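Putative diflavin flavoprotein A 3 (Synechocystis sp., PDB 6H0C) forms the flavodiiron core of a modular oxidoreductase that probably passes electrons from NADH to oxygen, reducing it to water. Local coordinates at residues A[35-40]-A[175-180]. Residues are numbered along the deposited sequence; the frame is centred on the assembly and turned at random. Where two conformers were deposited one is given.
Sequences RGTTAN and GAHVCG
The run into strand 37-45 passes the loop 175-180 almost at a right angle, 95° between the two directions, and a single backbone hydrogen bond joins them, from Cys-179 N to Arg-35 O at 2.9 Å and nearly straight. A water reinforces it, donating to both Arg-35 O and Cys-179 O. Gly-36, with a positive phi that glycine readily adopts and no CB, lets Cys-179 come close; Cys-179 CB packs 3.7 Å from Thr-37 O. Beside this crossing, the Arg-35 chain bends at chi3 (56°) and lays one face of its guanidinium over Val-178, whose CG2 is 3.6 Å from Arg-35 CZ; the branched valine gives the flat cation a nonpolar bed, while NH1 forms a salt bridge with Asp-194 of helix 189-202. At the strand's start, Thr-37 holds OG1 anti to its own N (chi1 -178°), in the plane of the His-177 imidazole and 2.8 Å from His-177 ND1. Either atom may supply the proton. His-177, centre of an inverse gamma turn, bonds through NE2 to Glu-30. Where the first sheet of the metallo-hydrolase-type domain meets the loop before helix 189-202, this buried imidazole thus has a polar partner at each nitrogen, which holds its ring in place.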
# COMPACT_ATOMS: atom_id res chain seq x y z
N ARG A 35 16.77 -2.14 -6.91
CA ARG A 35 17.21 -3.53 -6.84
C ARG A 35 16.20 -4.46 -7.51
O ARG A 35 16.23 -5.67 -7.30
CB ARG A 35 17.43 -3.95 -5.38
CG ARG A 35 18.50 -3.16 -4.62
CD ARG A 35 19.00 -3.95 -3.41
NE ARG A 35 19.51 -5.26 -3.80
CZ ARG A 35 19.73 -6.27 -2.97
NH1 ARG A 35 19.47 -6.14 -1.68
NH2 ARG A 35 20.19 -7.43 -3.44
N GLY A 36 15.31 -3.88 -8.31
CA GLY A 36 14.22 -4.62 -8.92
C GLY A 36 13.15 -4.98 -7.90
O GLY A 36 13.16 -4.51 -6.76
N THR A 37 12.22 -5.82 -8.30
CA THR A 37 11.26 -6.36 -7.35
C THR A 37 10.59 -7.57 -7.96
O THR A 37 10.92 -7.99 -9.08
CB THR A 37 10.21 -5.30 -6.93
OG1 THR A 37 9.32 -5.87 -5.97
CG2 THR A 37 9.40 -4.81 -8.12
N THR A 38 9.66 -8.16 -7.23
CA THR A 38 8.82 -9.21 -7.79
C THR A 38 7.39 -8.92 -7.38
O THR A 38 7.14 -8.28 -6.36
CB THR A 38 9.24 -10.65 -7.33
OG1 THR A 38 8.82 -10.87 -5.98
CG2 THR A 38 10.75 -10.84 -7.42
N ALA A 39 6.44 -9.36 -8.21
CA ALA A 39 5.04 -9.35 -7.84
C ALA A 39 4.63 -10.82 -7.67
O ALA A 39 4.62 -11.58 -8.65
CB ALA A 39 4.19 -8.63 -8.90
N ASN A 40 4.29 -11.21 -6.45
CA ASN A 40 4.05 -12.62 -6.17
C ASN A 40 2.58 -13.03 -6.20
O ASN A 40 1.75 -12.45 -5.50
CB ASN A 40 4.66 -12.98 -4.81
CG ASN A 40 6.15 -12.70 -4.74
OD1 ASN A 40 6.84 -12.74 -5.76
ND2 ASN A 40 6.65 -12.40 -3.54
N GLY A 175 7.25 -7.55 3.15
CA GLY A 175 7.90 -7.79 1.88
C GLY A 175 9.15 -6.96 1.68
O GLY A 175 9.63 -6.30 2.59
N ALA A 176 9.68 -7.00 0.46
CA ALA A 176 10.87 -6.24 0.12
C ALA A 176 10.97 -6.13 -1.38
O ALA A 176 10.73 -7.10 -2.09
CB ALA A 176 12.10 -6.88 0.70
N HIS A 177 11.30 -4.94 -1.87
CA HIS A 177 11.43 -4.72 -3.30
C HIS A 177 12.83 -5.10 -3.73
O HIS A 177 13.73 -4.26 -3.80
CB HIS A 177 11.11 -3.26 -3.66
CG HIS A 177 9.65 -2.96 -3.63
ND1 HIS A 177 8.72 -3.68 -4.36
CD2 HIS A 177 8.94 -2.01 -2.96
CE1 HIS A 177 7.51 -3.19 -4.15
NE2 HIS A 177 7.62 -2.18 -3.30
N VAL A 178 13.00 -6.38 -4.00
CA VAL A 178 14.29 -6.89 -4.46
C VAL A 178 14.10 -8.12 -5.34
O VAL A 178 13.39 -9.07 -4.99
CB VAL A 178 15.22 -7.23 -3.27
CG1 VAL A 178 14.59 -8.29 -2.39
CG2 VAL A 178 16.57 -7.70 -3.78
N CYS A 179 14.74 -8.09 -6.51
CA CYS A 179 14.66 -9.18 -7.46
C CYS A 179 15.91 -10.04 -7.35
O CYS A 179 17.03 -9.55 -7.46
CB CYS A 179 14.51 -8.63 -8.88
SG CYS A 179 14.26 -9.91 -10.11
N GLY A 180 15.71 -11.32 -7.09
CA GLY A 180 16.81 -12.25 -6.99
C GLY A 180 16.34 -13.61 -7.44
O GLY A 180 15.16 -13.79 -7.73
O HOH W 1 18.68 -7.09 -7.91